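Local coordinates for protein hypothetical glycoside hydrolase (Parabacteroides distasonis, PDB 3TAW) that is of unknown function but is a putative glycoside hydrolase, probably built as a five-bladed beta-propeller, at residues A[15-20]-A[334-339]; A[86-89]-A[93-96]; A[120-125]-A[176-181]; A[200-205]-A[286-291]. One frame throughout, in Å; residues are numbered along the deposited sequence.

Interaction 1: A[15-20]-A[334-339]; sequences DGFERP and WYLYYG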
loop_
_atom_site.group_PDB
_atom_site.type_symbol
_atom_site.label_atom_id
_atom_site.label_comp_id
_atom_site.label_asym_id
_atom_site.label_seq_id
_atom_site.Cartn_x
_atom_site.Cartn_y
_atom_site.Cartn_z
ATOM N N ASP A 15 15.661 -4.541 6.711
ATOM C CA ASP A 15 15.414 -4.369 8.134
ATOM C C ASP A 15 16.256 -3.198 8.643
ATOM O O ASP A 15 16.672 -2.345 7.860
ATOM C CB ASP A 15 15.631 -5.698 8.895
ATOM C CG ASP A 15 17.040 -6.253 8.779
ATOM O OD1 ASP A 15 17.936 -5.635 8.168
ATOM O OD2 ASP A 15 17.226 -7.369 9.326
ATOM N N GLY A 16 16.480 -3.125 9.944
ATOM C CA GLY A 16 17.184 -1.994 10.526
ATOM C C GLY A 16 16.280 -0.778 10.755
ATOM O O GLY A 16 16.772 0.318 11.019
ATOM N N PHE A 17 14.964 -0.966 10.664
ATOM C CA PHE A 17 14.048 0.159 10.845
ATOM C C PHE A 17 13.930 0.572 12.306
ATOM O O PHE A 17 13.889 -0.279 13.202
ATOM C CB PHE A 17 12.666 -0.147 10.272
ATOM C CG PHE A 17 12.610 -0.034 8.792
ATOM C CD1 PHE A 17 12.653 1.210 8.189
ATOM C CD2 PHE A 17 12.559 -1.172 7.990
ATOM C CE1 PHE A 17 12.610 1.331 6.807
ATOM C CE2 PHE A 17 12.518 -1.065 6.617
ATOM C CZ PHE A 17 12.548 0.186 6.011
ATOM N N GLU A 18 13.905 1.880 12.530
ATOM C CA GLU A 18 13.717 2.437 13.864
ATOM C C GLU A 18 12.765 3.615 13.759
ATOM O O GLU A 18 12.891 4.449 12.867
ATOM C CB GLU A 18 15.035 2.935 14.454
ATOM C CG GLU A 18 16.156 1.929 14.380
ATOM C CD GLU A 18 17.372 2.325 15.188
ATOM O OE1 GLU A 18 17.440 3.469 15.687
ATOM O OE2 GLU A 18 18.261 1.465 15.341
ATOM N N ARG A 19 11.805 3.672 14.670
ATOM C CA ARG A 19 10.964 4.859 14.813
ATOM C C ARG A 19 11.816 5.999 15.365
ATOM O O ARG A 19 12.418 5.848 16.417
ATOM C CB ARG A 19 9.835 4.586 15.808
ATOM C CG ARG A 19 8.888 3.470 15.405
ATOM C CD ARG A 19 8.129 2.947 16.620
ATOM N NE ARG A 19 7.108 1.953 16.286
ATOM C CZ ARG A 19 7.359 0.668 16.059
ATOM N NH1 ARG A 19 8.598 0.191 16.126
ATOM N NH2 ARG A 19 6.372 -0.167 15.774
ATOM N N PRO A 20 11.874 7.148 14.679
ATOM C CA PRO A 20 12.659 8.247 15.274
ATOM C C PRO A 20 12.039 8.669 16.579
ATOM O O PRO A 20 10.813 8.778 16.666
ATOM C CB PRO A 20 12.550 9.373 14.228
ATOM C CG PRO A 20 12.173 8.658 12.951
ATOM C CD PRO A 20 11.269 7.537 13.391
ATOM N N TRP A 334 16.249 4.829 4.039
ATOM C CA TRP A 334 14.913 4.367 3.700
ATOM C C TRP A 334 13.912 4.899 4.706
ATOM O O TRP A 334 14.120 4.763 5.909
ATOM C CB TRP A 334 14.859 2.858 3.728
ATOM C CG TRP A 334 15.663 2.223 2.678
ATOM C CD1 TRP A 334 16.928 1.757 2.801
ATOM C CD2 TRP A 334 15.264 1.963 1.330
ATOM N NE1 TRP A 334 17.363 1.235 1.610
ATOM C CE2 TRP A 334 16.359 1.326 0.691
ATOM C CE3 TRP A 334 14.109 2.216 0.598
ATOM C CZ2 TRP A 334 16.324 0.943 -0.639
ATOM C CZ3 TRP A 334 14.074 1.818 -0.745
ATOM C CH2 TRP A 334 15.191 1.193 -1.334
ATOM N N TYR A 335 12.843 5.506 4.194
ATOM C CA TYR A 335 11.737 5.990 4.989
ATOM C C TYR A 335 10.503 5.156 4.656
ATOM O O TYR A 335 10.058 5.120 3.505
ATOM C CB TYR A 335 11.468 7.468 4.689
ATOM C CG TYR A 335 12.584 8.377 5.137
ATOM C CD1 TYR A 335 13.726 8.543 4.360
ATOM C CD2 TYR A 335 12.521 9.045 6.355
ATOM C CE1 TYR A 335 14.762 9.365 4.782
ATOM C CE2 TYR A 335 13.553 9.871 6.784
ATOM C CZ TYR A 335 14.681 10.030 5.982
ATOM O OH TYR A 335 15.743 10.847 6.409
ATOM N N LEU A 336 9.998 4.470 5.670
ATOM C CA LEU A 336 8.864 3.544 5.587
ATOM C C LEU A 336 7.653 4.166 6.280
ATOM O O LEU A 336 7.739 4.508 7.446
ATOM C CB LEU A 336 9.229 2.231 6.294
ATOM C CG LEU A 336 8.141 1.171 6.381
ATOM C CD1 LEU A 336 7.803 0.626 4.973
ATOM C CD2 LEU A 336 8.529 0.056 7.350
ATOM N N TYR A 337 6.559 4.357 5.526
ATOM C CA TYR A 337 5.334 4.987 6.018
ATOM C C TYR A 337 4.265 3.918 6.178
ATOM O O TYR A 337 4.060 3.102 5.275
ATOM C CB TYR A 337 4.875 6.115 5.085
ATOM C CG TYR A 337 5.908 7.220 5.106
ATOM C CD1 TYR A 337 5.949 8.145 6.151
ATOM C CD2 TYR A 337 6.920 7.267 4.156
ATOM C CE1 TYR A 337 6.942 9.114 6.208
ATOM C CE2 TYR A 337 7.934 8.234 4.215
ATOM C CZ TYR A 337 7.935 9.161 5.237
ATOM O OH TYR A 337 8.963 10.088 5.290
ATOM N N TYR A 338 3.625 3.917 7.343
ATOM C CA TYR A 338 2.667 2.896 7.654
ATOM C C TYR A 338 1.454 3.443 8.393
ATOM O O TYR A 338 1.528 4.469 9.103
ATOM C CB TYR A 338 3.348 1.756 8.434
ATOM C CG TYR A 338 4.020 2.131 9.745
ATOM C CD1 TYR A 338 5.337 2.567 9.779
ATOM C CD2 TYR A 338 3.352 1.991 10.950
ATOM C CE1 TYR A 338 5.962 2.891 10.963
ATOM C CE2 TYR A 338 3.960 2.308 12.155
ATOM C CZ TYR A 338 5.266 2.743 12.154
ATOM O OH TYR A 338 5.892 3.057 13.330
ATOM N N GLY A 339 0.336 2.748 8.235
ATOM C CA GLY A 339 -0.885 3.076 8.960
ATOM C C GLY A 339 -0.767 2.546 10.384
ATOM O O GLY A 339 -0.198 1.469 10.606
#

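Interaction 2: A[86-89]-A[93-96]; sequences ATST and HFER. With EDO (1,2-ethanediol), chain M.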
loop_
_atom_site.group_PDB
_atom_site.type_symbol
_atom_site.label_atom_id
_atom_site.label_comp_id
_atom_site.label_asym_id
_atom_site.label_seq_id
_atom_site.Cartn_x
_atom_site.Cartn_y
_atom_site.Cartn_z
ATOM N N ALA A 86 1.001 15.515 1.216
ATOM C CA ALA A 86 1.876 16.083 2.235
ATOM C C ALA A 86 3.316 15.965 1.773
ATOM O O ALA A 86 3.718 14.905 1.275
ATOM C CB ALA A 86 1.688 15.346 3.548
ATOM N N THR A 87 4.101 17.027 1.954
ATOM C CA THR A 87 5.497 17.017 1.526
ATOM C C THR A 87 6.460 17.174 2.709
ATOM O O THR A 87 6.128 17.782 3.734
ATOM C CB THR A 87 5.826 18.133 0.529
ATOM O OG1 THR A 87 5.765 19.402 1.191
ATOM C CG2 THR A 87 4.867 18.126 -0.656
ATOM N N SER A 88 7.677 16.661 2.536
ATOM C CA SER A 88 8.679 16.758 3.600
ATOM C C SER A 88 10.079 16.756 3.022
ATOM O O SER A 88 10.317 16.141 1.975
ATOM C CB SER A 88 8.553 15.560 4.563
ATOM O OG SER A 88 9.517 15.655 5.592
ATOM N N THR A 89 10.994 17.443 3.701
ATOM C CA THR A 89 12.408 17.403 3.317
ATOM C C THR A 89 13.244 16.610 4.306
ATOM O O THR A 89 14.449 16.444 4.077
ATOM C CB THR A 89 13.011 18.801 3.147
ATOM O OG1 THR A 89 12.874 19.546 4.366
ATOM C CG2 THR A 89 12.314 19.524 2.011
ATOM N N HIS A 93 8.668 15.749 9.374
ATOM C CA HIS A 93 7.791 16.907 9.432
ATOM C C HIS A 93 7.184 17.164 8.052
ATOM O O HIS A 93 7.907 17.349 7.090
ATOM C CB HIS A 93 8.594 18.125 9.888
ATOM C CG HIS A 93 9.208 17.954 11.243
ATOM N ND1 HIS A 93 10.529 17.605 11.420
ATOM C CD2 HIS A 93 8.665 18.018 12.480
ATOM C CE1 HIS A 93 10.779 17.491 12.714
ATOM N NE2 HIS A 93 9.669 17.753 13.381
ATOM N N PHE A 94 5.856 17.199 7.995
ATOM C CA PHE A 94 5.115 17.305 6.747
ATOM C C PHE A 94 4.314 18.565 6.652
ATOM O O PHE A 94 3.708 19.017 7.634
ATOM C CB PHE A 94 4.181 16.096 6.582
ATOM C CG PHE A 94 4.915 14.869 6.183
ATOM C CD1 PHE A 94 5.561 14.103 7.135
ATOM C CD2 PHE A 94 5.049 14.531 4.848
ATOM C CE1 PHE A 94 6.307 12.993 6.756
ATOM C CE2 PHE A 94 5.759 13.413 4.454
ATOM C CZ PHE A 94 6.409 12.646 5.417
ATOM N N GLU A 95 4.306 19.108 5.451
ATOM C CA GLU A 95 3.455 20.236 5.084
ATOM C C GLU A 95 2.298 19.687 4.245
ATOM O O GLU A 95 2.520 19.071 3.184
ATOM C CB GLU A 95 4.273 21.220 4.290
ATOM C CG GLU A 95 3.511 22.448 3.843
ATOM C CD GLU A 95 4.455 23.502 3.286
ATOM O OE1 GLU A 95 4.910 23.336 2.135
ATOM O OE2 GLU A 95 4.730 24.471 4.024
ATOM N N ARG A 96 1.078 19.878 4.733
ATOM C CA ARG A 96 -0.107 19.209 4.154
ATOM C C ARG A 96 -0.983 20.177 3.388
ATOM O O ARG A 96 -1.260 21.278 3.866
ATOM C CB ARG A 96 -0.931 18.551 5.265
ATOM C CG ARG A 96 -0.170 17.511 6.047
ATOM C CD ARG A 96 -0.767 17.295 7.428
ATOM N NE ARG A 96 -2.124 16.745 7.410
ATOM C CZ ARG A 96 -2.739 16.269 8.488
ATOM N NH1 ARG A 96 -2.150 16.301 9.679
ATOM N NH2 ARG A 96 -3.956 15.746 8.363
HETATM C C1 EDO M . 8.191 20.728 3.702
HETATM O O1 EDO M . 8.075 20.374 2.335
HETATM C C2 EDO M . 8.316 22.243 3.766
HETATM O O2 EDO M . 9.472 22.655 3.022
HETATM O O HOH W 1 4.154 21.379 0.324
HETATM O O HOH W 2 10.213 18.739 6.127
#

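Interaction 3: A[120-125]-A[176-181]; sequences DPRIAM and TKSASL. With EDO (1,2-ethanediol), chain K; EDO (1,2-ethanediol), chain P.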
loop_
_atom_site.group_PDB
_atom_site.type_symbol
_atom_site.label_atom_id
_atom_site.label_comp_id
_atom_site.label_asym_id
_atom_site.label_seq_id
_atom_site.Cartn_x
_atom_site.Cartn_y
_atom_site.Cartn_z
ATOM N N ASP A 120 -6.303 3.190 0.296
ATOM C CA ASP A 120 -5.133 2.317 0.320
ATOM C C ASP A 120 -4.261 2.414 -0.926
ATOM O O ASP A 120 -4.061 1.429 -1.657
ATOM C CB ASP A 120 -5.580 0.887 0.574
ATOM C CG ASP A 120 -6.190 0.692 1.961
ATOM O OD1 ASP A 120 -6.247 1.664 2.751
ATOM O OD2 ASP A 120 -6.545 -0.473 2.270
ATOM N N PRO A 121 -3.733 3.616 -1.164
ATOM C CA PRO A 121 -2.889 3.897 -2.336
ATOM C C PRO A 121 -1.487 3.278 -2.219
ATOM O O PRO A 121 -0.941 3.159 -1.117
ATOM C CB PRO A 121 -2.766 5.393 -2.293
ATOM C CG PRO A 121 -2.829 5.743 -0.844
ATOM C CD PRO A 121 -3.859 4.805 -0.284
ATOM N N ARG A 122 -0.935 2.869 -3.352
ATOM C CA ARG A 122 0.501 2.683 -3.510
ATOM C C ARG A 122 0.913 3.430 -4.754
ATOM O O ARG A 122 0.194 3.426 -5.770
ATOM C CB ARG A 122 0.913 1.207 -3.701
ATOM C CG ARG A 122 0.966 0.374 -2.459
ATOM C CD ARG A 122 -0.365 -0.185 -2.138
ATOM N NE ARG A 122 -0.367 -1.192 -1.061
ATOM C CZ ARG A 122 -1.432 -1.433 -0.309
ATOM N NH1 ARG A 122 -2.549 -0.772 -0.529
ATOM N NH2 ARG A 122 -1.390 -2.324 0.670
ATOM N N ILE A 123 2.089 4.039 -4.691
ATOM C CA ILE A 123 2.637 4.802 -5.804
ATOM C C ILE A 123 4.012 4.290 -6.170
ATOM O O ILE A 123 4.832 4.040 -5.296
ATOM C CB ILE A 123 2.755 6.294 -5.473
ATOM C CG1 ILE A 123 1.357 6.870 -5.199
ATOM C CG2 ILE A 123 3.469 7.076 -6.613
ATOM C CD1 ILE A 123 1.380 8.252 -4.594
ATOM N N ALA A 124 4.265 4.186 -7.469
ATOM C CA ALA A 124 5.621 4.017 -7.986
ATOM C C ALA A 124 5.751 4.860 -9.252
ATOM O O ALA A 124 4.745 5.287 -9.838
ATOM C CB ALA A 124 5.963 2.543 -8.290
HETATM N N MSE A 125 6.982 5.100 -9.658
HETATM C CA MSE A 125 7.246 6.013 -10.783
HETATM C C MSE A 125 8.010 5.327 -11.904
HETATM O O MSE A 125 8.961 4.602 -11.639
HETATM C CB MSE A 125 8.065 7.212 -10.308
HETATM C CG MSE A 125 8.125 8.316 -11.312
HETATM SE SE MSE A 125 9.481 9.653 -10.816
HETATM C CE MSE A 125 11.094 8.580 -11.201
ATOM N N THR A 176 -10.893 -6.989 -5.034
ATOM C CA THR A 176 -9.457 -6.896 -5.208
ATOM C C THR A 176 -8.943 -5.578 -4.603
ATOM O O THR A 176 -9.709 -4.616 -4.456
ATOM C CB THR A 176 -9.038 -6.960 -6.690
ATOM O OG1 THR A 176 -9.595 -5.859 -7.422
ATOM C CG2 THR A 176 -9.501 -8.306 -7.352
ATOM N N LYS A 177 -7.667 -5.588 -4.223
ATOM C CA LYS A 177 -7.009 -4.459 -3.567
ATOM C C LYS A 177 -5.553 -4.804 -3.305
ATOM O O LYS A 177 -5.148 -5.961 -3.471
ATOM C CB LYS A 177 -7.686 -4.112 -2.229
ATOM C CG LYS A 177 -7.837 -5.307 -1.279
ATOM C CD LYS A 177 -8.291 -4.914 0.132
ATOM C CE LYS A 177 -9.660 -4.261 0.135
ATOM N NZ LYS A 177 -10.087 -3.824 1.503
ATOM N N SER A 178 -4.775 -3.785 -2.929
ATOM C CA SER A 178 -3.459 -3.935 -2.301
ATOM C C SER A 178 -2.392 -4.448 -3.254
ATOM O O SER A 178 -2.041 -5.635 -3.236
ATOM C CB SER A 178 -3.551 -4.815 -1.043
ATOM O OG SER A 178 -4.587 -4.305 -0.201
ATOM N N ALA A 179 -1.859 -3.539 -4.069
ATOM C CA ALA A 179 -0.923 -3.918 -5.122
ATOM C C ALA A 179 0.466 -3.320 -4.943
ATOM O O ALA A 179 0.603 -2.132 -4.680
ATOM C CB ALA A 179 -1.485 -3.535 -6.493
ATOM N N SER A 180 1.479 -4.151 -5.181
ATOM C CA SER A 180 2.894 -3.794 -5.058
ATOM C C SER A 180 3.581 -4.018 -6.396
ATOM O O SER A 180 3.946 -5.154 -6.736
ATOM C CB SER A 180 3.542 -4.697 -3.997
ATOM O OG SER A 180 2.879 -4.525 -2.760
ATOM N N LEU A 181 3.743 -2.940 -7.162
ATOM C CA LEU A 181 4.470 -2.992 -8.420
ATOM C C LEU A 181 5.952 -3.266 -8.162
ATOM O O LEU A 181 6.535 -2.813 -7.172
ATOM C CB LEU A 181 4.360 -1.664 -9.172
ATOM C CG LEU A 181 3.193 -1.527 -10.125
ATOM C CD1 LEU A 181 1.895 -1.597 -9.379
ATOM C CD2 LEU A 181 3.366 -0.177 -10.856
HETATM C C1 EDO K . -11.299 -6.390 -10.201
HETATM O O1 EDO K . -11.747 -6.082 -8.896
HETATM C C2 EDO K . -10.820 -5.190 -11.030
HETATM O O2 EDO K . -9.485 -4.739 -10.795
HETATM C C1 EDO P . -13.997 -3.054 1.857
HETATM O O1 EDO P . -13.188 -4.104 1.309
HETATM C C2 EDO P . -13.403 -1.726 1.428
HETATM O O2 EDO P . -11.983 -1.850 1.411
HETATM O O HOH W 3 -5.442 -0.794 -2.682
HETATM O O HOH W 4 -8.655 -1.104 0.431
HETATM O O HOH W 5 -4.328 -2.052 1.307
#

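Interaction 4: A[200-205]-A[286-291]; sequences FMYWGE and ALFDVN. With EDO (1,2-ethanediol), chain H; EDO (1,2-ethanediol), chain S.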
loop_
_atom_site.group_PDB
_atom_site.type_symbol
_atom_site.label_atom_id
_atom_site.label_comp_id
_atom_site.label_asym_id
_atom_site.label_seq_id
_atom_site.Cartn_x
_atom_site.Cartn_y
_atom_site.Cartn_z
ATOM N N PHE A 200 5.217 -5.939 -13.677
ATOM C CA PHE A 200 4.825 -7.010 -12.768
ATOM C C PHE A 200 4.370 -6.433 -11.443
ATOM O O PHE A 200 4.949 -5.482 -10.954
ATOM C CB PHE A 200 6.015 -7.961 -12.522
ATOM C CG PHE A 200 5.630 -9.301 -11.938
ATOM C CD1 PHE A 200 5.511 -9.467 -10.578
ATOM C CD2 PHE A 200 5.414 -10.403 -12.757
ATOM C CE1 PHE A 200 5.155 -10.698 -10.030
ATOM C CE2 PHE A 200 5.049 -11.631 -12.212
ATOM C CZ PHE A 200 4.928 -11.779 -10.858
HETATM N N MSE A 201 3.326 -7.015 -10.861
HETATM C CA MSE A 201 2.985 -6.672 -9.493
HETATM C C MSE A 201 2.549 -7.891 -8.705
HETATM O O MSE A 201 2.078 -8.891 -9.266
HETATM C CB MSE A 201 1.916 -5.571 -9.439
HETATM C CG MSE A 201 0.601 -5.960 -10.032
HETATM SE SE MSE A 201 -0.669 -4.489 -10.029
HETATM C CE MSE A 201 -2.220 -5.578 -10.398
ATOM N N TYR A 202 2.784 -7.804 -7.398
ATOM C CA TYR A 202 2.197 -8.703 -6.410
ATOM C C TYR A 202 0.964 -7.979 -5.902
ATOM O O TYR A 202 0.984 -6.738 -5.735
ATOM C CB TYR A 202 3.192 -9.003 -5.268
ATOM C CG TYR A 202 4.455 -9.619 -5.784
ATOM C CD1 TYR A 202 5.523 -8.822 -6.194
ATOM C CD2 TYR A 202 4.586 -10.996 -5.898
ATOM C CE1 TYR A 202 6.685 -9.383 -6.706
ATOM C CE2 TYR A 202 5.751 -11.571 -6.427
ATOM C CZ TYR A 202 6.788 -10.759 -6.831
ATOM O OH TYR A 202 7.953 -11.282 -7.349
ATOM N N TRP A 203 -0.129 -8.695 -5.693
ATOM C CA TRP A 203 -1.316 -8.036 -5.153
ATOM C C TRP A 203 -2.123 -9.000 -4.299
ATOM O O TRP A 203 -1.975 -10.224 -4.398
ATOM C CB TRP A 203 -2.159 -7.420 -6.293
ATOM C CG TRP A 203 -2.811 -8.464 -7.144
ATOM C CD1 TRP A 203 -2.254 -9.142 -8.186
ATOM C CD2 TRP A 203 -4.115 -9.005 -6.958
ATOM N NE1 TRP A 203 -3.146 -10.046 -8.688
ATOM C CE2 TRP A 203 -4.306 -9.984 -7.950
ATOM C CE3 TRP A 203 -5.147 -8.740 -6.060
ATOM C CZ2 TRP A 203 -5.486 -10.720 -8.062
ATOM C CZ3 TRP A 203 -6.317 -9.454 -6.166
ATOM C CH2 TRP A 203 -6.479 -10.454 -7.158
ATOM N N GLY A 204 -2.969 -8.441 -3.449
ATOM C CA GLY A 204 -3.917 -9.243 -2.688
ATOM C C GLY A 204 -3.893 -9.002 -1.198
ATOM O O GLY A 204 -2.944 -8.425 -0.656
ATOM N N GLU A 205 -4.945 -9.485 -0.552
ATOM C CA GLU A 205 -5.147 -9.429 0.893
ATOM C C GLU A 205 -5.198 -10.851 1.506
ATOM O O GLU A 205 -4.497 -11.137 2.454
ATOM C CB GLU A 205 -6.467 -8.696 1.177
ATOM C CG GLU A 205 -6.872 -8.626 2.628
ATOM C CD GLU A 205 -8.296 -8.092 2.840
ATOM O OE1 GLU A 205 -9.173 -8.234 1.957
ATOM O OE2 GLU A 205 -8.552 -7.571 3.930
ATOM N N ALA A 286 8.865 -11.060 2.055
ATOM C CA ALA A 286 9.124 -12.221 1.221
ATOM C C ALA A 286 10.156 -11.864 0.163
ATOM O O ALA A 286 10.344 -10.692 -0.158
ATOM C CB ALA A 286 7.846 -12.711 0.564
ATOM N N LEU A 287 10.777 -12.893 -0.399
ATOM C CA LEU A 287 11.802 -12.764 -1.421
ATOM C C LEU A 287 11.451 -13.696 -2.563
ATOM O O LEU A 287 11.204 -14.888 -2.343
ATOM C CB LEU A 287 13.163 -13.153 -0.853
ATOM C CG LEU A 287 14.384 -12.894 -1.725
ATOM C CD1 LEU A 287 14.565 -11.356 -1.833
ATOM C CD2 LEU A 287 15.633 -13.594 -1.154
ATOM N N PHE A 288 11.419 -13.161 -3.783
ATOM C CA PHE A 288 11.169 -13.967 -4.968
ATOM C C PHE A 288 12.364 -13.953 -5.903
ATOM O O PHE A 288 13.181 -13.026 -5.902
ATOM C CB PHE A 288 9.944 -13.445 -5.733
ATOM C CG PHE A 288 8.652 -13.597 -4.980
ATOM C CD1 PHE A 288 7.919 -14.745 -5.092
ATOM C CD2 PHE A 288 8.192 -12.589 -4.128
ATOM C CE1 PHE A 288 6.731 -14.899 -4.383
ATOM C CE2 PHE A 288 6.997 -12.748 -3.421
ATOM C CZ PHE A 288 6.287 -13.906 -3.555
ATOM N N ASP A 289 12.474 -14.995 -6.700
ATOM C CA ASP A 289 13.560 -15.100 -7.657
ATOM C C ASP A 289 13.425 -14.032 -8.774
ATOM O O ASP A 289 12.327 -13.726 -9.212
ATOM C CB ASP A 289 13.566 -16.497 -8.238
ATOM C CG ASP A 289 14.688 -16.712 -9.221
ATOM O OD1 ASP A 289 15.827 -16.962 -8.747
ATOM O OD2 ASP A 289 14.400 -16.669 -10.445
ATOM N N VAL A 290 14.541 -13.468 -9.218
ATOM C CA VAL A 290 14.516 -12.409 -10.228
ATOM C C VAL A 290 14.106 -12.882 -11.622
ATOM O O VAL A 290 13.583 -12.086 -12.419
ATOM C CB VAL A 290 15.860 -11.644 -10.304
ATOM C CG1 VAL A 290 16.213 -11.058 -8.932
ATOM C CG2 VAL A 290 16.974 -12.545 -10.838
ATOM N N ASN A 291 14.347 -14.161 -11.919
ATOM C CA ASN A 291 14.051 -14.731 -13.235
ATOM C C ASN A 291 12.679 -15.401 -13.299
ATOM O O ASN A 291 12.010 -15.356 -14.328
ATOM C CB ASN A 291 15.163 -15.709 -13.610
ATOM C CG ASN A 291 16.500 -15.004 -13.803
ATOM O OD1 ASN A 291 17.504 -15.312 -13.131
ATOM N ND2 ASN A 291 16.503 -14.017 -14.671
HETATM C C1 EDO H . 18.145 -13.949 -7.222
HETATM O O1 EDO H . 16.953 -14.437 -7.832
HETATM C C2 EDO H . 18.707 -14.960 -6.239
HETATM O O2 EDO H . 18.915 -16.197 -6.938
HETATM C C1 EDO S . 14.383 -10.765 -15.455
HETATM O O1 EDO S . 13.912 -9.602 -16.158
HETATM C C2 EDO S . 15.366 -10.356 -14.367
HETATM O O2 EDO S . 14.692 -9.528 -13.408
#

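Interaction 1: A[15-20]-A[334-339]
Phe17 lays its ring on Leu336, and this ring provides the largest part of the contact between the loop 15-20 and the strand 334-339. The CA-CB bond of Phe17 points toward the strand, and with CG anti to the carbonyl carbon (chi1 -77°) the ring is set with one face to Leu336. CB and CG serve as a spacer; contact begins at Phe17 CD1, 4.0 Å from Leu336 CB. Phe17 CE1 makes the closest approach, 3.5 Å from Leu336 CB and 4.1 Å from Trp334 CB, and at the para position Phe17 CZ stays 3.9 Å from Leu336 CB. Over the same face stands Leu336 CD2, in a CH-pi contact 4.0 Å from the centroid of the Phe17 ring and only 3° off its normal. A branched leucine suits this place because CB and one methyl can address a single ring face together. Farther along, the extended Arg19 crosses Tyr338 at about a right angle. Arg19 NE lies 3.4 Å from Tyr338 OH, but the angle is too poor for a hydrogen bond. Both groups turn instead to Glu312, whose OE1 forms a salt bridge with Arg19 and whose OE2 bonds to the tyrosine hydroxyl, so one carboxylate joins loop and strand. The strand 333-340 runs between strands 322-330 and 344-350, while the loop bonds to the latter through Glu18 and Val349 and rests Phe17 on Ser350.

Interaction 2: A[86-89]-A[93-96]
The Phe94 ring carries Ser88 CB over one face, 3.6 Å from the centroid and 15° off the normal, a CH-pi contact. Ala86 C lies at the ring's edge, in its plane, and Ala86 CB approaches obliquely to 3.7 Å from Phe94 CD2. Alanine and serine suit these positions, being small enough to let the ring lie close against the neighbouring backbone. This is a beta hairpin of strands 81-88 and 95-96. Thr87 and Glu95 form its antiparallel hydrogen-bonded pair: Thr87 N donates to Glu95 O at 2.9 Å, and Glu95 N returns a nearly straight bond of 2.8 Å to Thr87 O. Beyond that pair, Ser88 OG, anti to its own backbone nitrogen, donates to His93 O at 2.8 Å from above the carbonyl plane. The same hydroxyl is also bonded to the amides of Asp90 and Gly91, so one small side chain ties the turn together. On the face bearing the side chains of Thr87 and Glu95, water 1 joins Thr87 OG1 (2.7 Å) to Glu95 OE1 (2.8 Å), as befits polar residues near solvent. A 1,2-ethanediol, probably from the crystallisation liquor, bonds to Thr87 OG1 as well. Strand 95-96 is the outermost of its four-strand sheet; strand 81-88 lies between it and strand 61-69, whose Val64 touches Phe94.

Interaction 3: A[120-125]-A[176-181]
Two neighbouring sheets meet near the middle of the molecule where Arg122, on strand 117-125, reaches over Ser178 and Ala179 at the start of strand 179-186. Its chain bends at chi2 (86°), bringing CD to 3.3 Å from Ala179 O and laying the guanidinium flat over the backbone, with Ser178 CA 3.6 Å above one face. Ser178 CB is 3.7 Å from Arg122 NH2. In a beta-propeller, as this chain probably is, each sheet is a blade and the first strand of each lines the central axis; these strands would hold such places in successive blades, in keeping with a contact so close to the chain's centre. Water, not direct hydrogen bonding, links the two segments. Water 5 donates to Asp120 OD2 (2.9 Å) and Ser178 OG (2.7 Å) and accepts from Arg122 NH1 (2.9 Å) at the guanidinium edge; Ser178 OG is also hydrogen-bonded to Glu246. Water 3 links Asp120 O to Ser178 N. Arginine suits this buried spot because its guanidinium offers N-H groups in several directions: Arg122 NH1 makes a weak bond to Asp120 O, while Arg122 NH2 and NE donate to the carbonyls of Cys247 and Gly248 on strand 244-254, fixing the plane's rotation.

Interaction 4: A[200-205]-A[286-291]
Tyr202 and Phe288 stack in the core between strands 199-203 and 281-288, which belong to what are probably two successive blades of a beta-propeller. The aromatic contact is an offset stack, with centroids 4.5 Å apart and planes inclined at 24°. Both CA-CB bonds point toward the partner segment, and the two side chains run antiparallel, each passing alongside the other. Tyr202 CE2 therefore lies over the Phe288 ring, 3.4 Å above its plane and toward the rim, while Tyr202 OH passes beyond the ring to 3.4 Å from Phe288 CB. Within its own strand, Tyr202 has Phe200 CE1 over one of its faces. The CA atoms of Tyr202 and Phe288 are 10.5 Å apart, a gap two long aromatic side chains bridge by overlapping; their flatness lets them pack face against face.

The polar contacts lie at the end of the stack and in the following loop. Tyr202 OH is hydrogen-bonded to Pro293 O in that loop, which gives the buried hydroxyl a partner, so a tyrosine suits this place. Two 1,2-ethanediol molecules, probably from the crystallisation liquor, have settled here too: one is bonded by Asp289 OD1 and Val290 N, the other by Val290 O. Asp289 also closes an Asx turn just past the strand, its OD2 accepting from Asn291 N at 2.9 Å, from 58° out of the carboxylate plane.

Interactions 1, 3 and 4 are buried, whereas interaction 2 is partly open at the rim of its sheet, and its water-bridged threonine and glutamate reflect that. Interaction 3 lies nearest the chain's centre and relies on arginine and ordered water; interactions 1 and 4, farther out, rest mainly on aromatic and aliphatic packing. Interactions 3 and 4 share one sheet: strands 179-186 and 199-203 are neighbours, probably bonded between Ser180 N and Tyr202 O. Interactions 1 and 2 touch where Tyr337 OH meets Phe94 CZ, although they belong to different sheets. Only interaction 2 pairs strands of a hairpin; the others join elements far apart in sequence.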